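Trimethylamine-N-oxide reductase (Haemophilus influenzae, PDB 7L5I) probably reduces S- or N-oxide substrates such as trimethylamine N-oxide at a molybdenum centre carried by two molybdopterin guanine dinucleotides. Local coordinates at residues R430-P438 against T473-P481. Residues are numbered along the deposited sequence; the frame is centred on the assembly and turned at random.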
loop_
_atom_site.group_PDB
_atom_site.type_symbol
_atom_site.label_atom_id
_atom_site.label_comp_id
_atom_site.label_asym_id
_atom_site.label_seq_id
_atom_site.Cartn_x
_atom_site.Cartn_y
_atom_site.Cartn_z
ATOM N N ARG A 430 -0.814 6.962 13.386
ATOM C CA ARG A 430 -0.998 7.257 14.800
ATOM C C ARG A 430 -2.391 6.849 15.320
ATOM O O ARG A 430 -2.707 7.148 16.468
ATOM C CB ARG A 430 -0.774 8.753 15.059
ATOM C CG ARG A 430 0.601 9.293 14.655
ATOM C CD ARG A 430 1.747 8.808 15.550
ATOM N NE ARG A 430 2.139 7.449 15.240
ATOM C CZ ARG A 430 2.391 6.506 16.144
ATOM N NH1 ARG A 430 2.299 6.761 17.445
ATOM N NH2 ARG A 430 2.714 5.291 15.750
ATOM N N ILE A 431 -3.202 6.136 14.529
ATOM C CA ILE A 431 -4.601 5.878 14.896
ATOM C C ILE A 431 -4.733 5.230 16.288
ATOM O O ILE A 431 -5.591 5.626 17.093
ATOM C CB ILE A 431 -5.263 5.021 13.801
ATOM C CG1 ILE A 431 -6.700 4.696 14.153
ATOM C CG2 ILE A 431 -4.499 3.723 13.583
ATOM C CD1 ILE A 431 -7.552 5.918 14.324
ATOM N N ALA A 432 -3.948 4.202 16.579
ATOM C CA ALA A 432 -4.048 3.561 17.895
ATOM C C ALA A 432 -3.705 4.542 19.009
ATOM O O ALA A 432 -4.413 4.647 20.015
ATOM C CB ALA A 432 -3.138 2.334 17.954
ATOM N N ASP A 433 -2.600 5.259 18.840
ATOM C CA ASP A 433 -2.178 6.296 19.774
ATOM C C ASP A 433 -3.273 7.323 19.994
ATOM O O ASP A 433 -3.498 7.759 21.131
ATOM C CB ASP A 433 -0.907 6.933 19.190
ATOM C CG ASP A 433 0.016 7.542 20.219
ATOM O OD1 ASP A 433 -0.056 7.206 21.426
ATOM O OD2 ASP A 433 0.868 8.341 19.767
ATOM N N VAL A 434 -3.964 7.731 18.921
ATOM C CA VAL A 434 -5.026 8.730 19.028
ATOM C C VAL A 434 -6.202 8.176 19.818
ATOM O O VAL A 434 -6.759 8.840 20.706
ATOM C CB VAL A 434 -5.486 9.178 17.621
ATOM C CG1 VAL A 434 -6.787 9.958 17.684
ATOM C CG2 VAL A 434 -4.419 10.006 16.932
ATOM N N LEU A 435 -6.649 6.974 19.465
ATOM C CA LEU A 435 -7.820 6.433 20.138
ATOM C C LEU A 435 -7.564 6.263 21.628
ATOM O O LEU A 435 -8.482 6.444 22.439
ATOM C CB LEU A 435 -8.214 5.091 19.519
ATOM C CG LEU A 435 -8.737 5.138 18.080
ATOM C CD1 LEU A 435 -9.104 3.707 17.650
ATOM C CD2 LEU A 435 -9.939 6.072 17.925
ATOM N N LEU A 436 -6.327 5.924 22.003
ATOM C CA LEU A 436 -5.992 5.688 23.397
ATOM C C LEU A 436 -5.713 6.974 24.167
ATOM O O LEU A 436 -5.950 7.015 25.382
ATOM C CB LEU A 436 -4.747 4.800 23.498
ATOM C CG LEU A 436 -4.901 3.344 23.103
ATOM C CD1 LEU A 436 -3.595 2.683 22.819
ATOM C CD2 LEU A 436 -5.657 2.601 24.220
ATOM N N HIS A 437 -5.178 8.007 23.507
ATOM C CA HIS A 437 -4.540 9.139 24.194
ATOM C C HIS A 437 -5.005 10.491 23.678
ATOM O O HIS A 437 -4.225 11.272 23.115
ATOM C CB HIS A 437 -3.020 9.024 24.058
ATOM C CG HIS A 437 -2.492 7.675 24.437
ATOM N ND1 HIS A 437 -1.636 6.954 23.632
ATOM C CD2 HIS A 437 -2.734 6.895 25.520
ATOM C CE1 HIS A 437 -1.350 5.804 24.214
ATOM N NE2 HIS A 437 -1.998 5.747 25.366
ATOM N N PRO A 438 -6.266 10.830 23.890
ATOM C CA PRO A 438 -6.726 12.154 23.459
ATOM C C PRO A 438 -5.934 13.269 24.132
ATOM O O PRO A 438 -5.573 13.177 25.304
ATOM C CB PRO A 438 -8.203 12.185 23.881
ATOM C CG PRO A 438 -8.401 11.051 24.767
ATOM C CD PRO A 438 -7.352 10.021 24.460
ATOM N N THR A 473 -1.969 -3.994 20.637
ATOM C CA THR A 473 -2.229 -2.664 21.144
ATOM C C THR A 473 -3.446 -2.035 20.462
ATOM O O THR A 473 -4.211 -1.309 21.111
ATOM C CB THR A 473 -1.002 -1.787 20.963
ATOM O OG1 THR A 473 0.061 -2.278 21.793
ATOM C CG2 THR A 473 -1.305 -0.357 21.310
ATOM N N LEU A 474 -3.649 -2.321 19.171
ATOM C CA LEU A 474 -4.853 -1.826 18.491
ATOM C C LEU A 474 -6.124 -2.404 19.110
ATOM O O LEU A 474 -7.166 -1.732 19.145
ATOM C CB LEU A 474 -4.795 -2.160 16.999
ATOM C CG LEU A 474 -5.900 -1.551 16.131
ATOM C CD1 LEU A 474 -5.721 -0.061 16.086
ATOM C CD2 LEU A 474 -5.896 -2.124 14.714
ATOM N N VAL A 475 -6.061 -3.635 19.619
ATOM C CA VAL A 475 -7.215 -4.194 20.321
ATOM C C VAL A 475 -7.613 -3.299 21.489
ATOM O O VAL A 475 -8.793 -3.017 21.704
ATOM C CB VAL A 475 -6.916 -5.627 20.797
ATOM C CG1 VAL A 475 -8.000 -6.086 21.775
ATOM C CG2 VAL A 475 -6.830 -6.575 19.620
ATOM N N LYS A 476 -6.631 -2.856 22.282
ATOM C CA LYS A 476 -6.917 -1.964 23.396
ATOM C C LYS A 476 -7.464 -0.631 22.917
ATOM O O LYS A 476 -8.393 -0.074 23.519
ATOM C CB LYS A 476 -5.647 -1.759 24.225
ATOM C CG LYS A 476 -5.140 -3.045 24.840
ATOM C CD LYS A 476 -6.273 -3.837 25.484
ATOM C CE LYS A 476 -5.771 -4.993 26.340
ATOM N NZ LYS A 476 -6.227 -6.302 25.797
ATOM N N ALA A 477 -6.892 -0.096 21.835
ATOM C CA ALA A 477 -7.347 1.174 21.296
ATOM C C ALA A 477 -8.814 1.118 20.895
ATOM O O ALA A 477 -9.561 2.079 21.101
ATOM C CB ALA A 477 -6.487 1.546 20.081
ATOM N N PHE A 478 -9.235 0.013 20.315
ATOM C CA PHE A 478 -10.615 -0.114 19.869
ATOM C C PHE A 478 -11.586 -0.376 20.997
ATOM O O PHE A 478 -12.793 -0.443 20.742
ATOM C CB PHE A 478 -10.715 -1.215 18.810
ATOM C CG PHE A 478 -10.663 -0.676 17.425
ATOM C CD1 PHE A 478 -9.502 -0.084 16.952
ATOM C CD2 PHE A 478 -11.774 -0.714 16.608
ATOM C CE1 PHE A 478 -9.439 0.458 15.670
ATOM C CE2 PHE A 478 -11.721 -0.167 15.312
ATOM C CZ PHE A 478 -10.563 0.425 14.853
ATOM N N GLN A 479 -11.104 -0.519 22.226
ATOM C CA GLN A 479 -11.993 -0.508 23.388
ATOM C C GLN A 479 -12.376 0.894 23.831
ATOM O O GLN A 479 -13.257 1.037 24.675
ATOM C CB GLN A 479 -11.342 -1.233 24.559
ATOM C CG GLN A 479 -11.095 -2.686 24.232
ATOM C CD GLN A 479 -10.305 -3.425 25.286
ATOM O OE1 GLN A 479 -9.738 -2.828 26.210
ATOM N NE2 GLN A 479 -10.257 -4.738 25.148
ATOM N N LYS A 480 -11.767 1.926 23.281
ATOM C CA LYS A 480 -11.993 3.269 23.788
ATOM C C LYS A 480 -13.258 3.913 23.223
ATOM O O LYS A 480 -13.972 4.607 23.966
ATOM C CB LYS A 480 -10.779 4.156 23.496
ATOM C CG LYS A 480 -9.546 3.807 24.324
ATOM C CD LYS A 480 -9.868 3.839 25.813
ATOM C CE LYS A 480 -8.623 3.920 26.683
ATOM N NZ LYS A 480 -9.010 3.924 28.131
ATOM N N PRO A 481 -13.595 3.724 21.951
ATOM C CA PRO A 481 -14.784 4.404 21.426
ATOM C C PRO A 481 -16.074 3.891 22.044
ATOM O O PRO A 481 -16.174 2.739 22.464
ATOM C CB PRO A 481 -14.741 4.099 19.923
ATOM C CG PRO A 481 -13.277 3.807 19.618
ATOM C CD PRO A 481 -12.797 3.106 20.869
#
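Ala-477 rests its methyl on helix 431-436, among Ala-432, Leu-435 and Leu-436. Its CB lies 3.7 Å from the carbonyl O of Ala-432 and also touches that residue's CB, close packing that two small residues permit. Leu-436 packs against the same alanine: with CG anti to its own carbonyl carbon (chi1 -71°), its two methyls spread along the neighbouring helix, CD1 reaching Thr-473 CG2 and CD2 lying 3.7 Å from Ala-477 CA. Leu-435 sends CD1 obliquely to the Phe-478 ring, 3.8 Å from CE1, while Leu-474 CD1 rests against the methyl of Ala-432. No hydrogen bond crosses this apolar seam. The segments 431-436 and 473-477 run in roughly the same direction, their axes 37° apart in direction and 8.8 Å apart at closest approach, and pack beside strand 456-460 of the mixed sheet in the molybdopterin oxidoreductase fold; Leu-435 and Pro-481 both touch Val-457 there. A type I beta turn from Ala-477 to Lys-480 follows the helix and brings the aliphatic part of Lys-480 to the C-terminal end of helix 431-436, CB 3.4 Å from Leu-435 O. Farther out, Phe-465 meets the Phe-478 ring edge-to-face. Leu-436 CB also sits over one face of the His-437 ring, whose ND1 donates to Asp-433 OD1 at 2.7 Å; Lys-440 and Tyr-451 also hold that carboxylate.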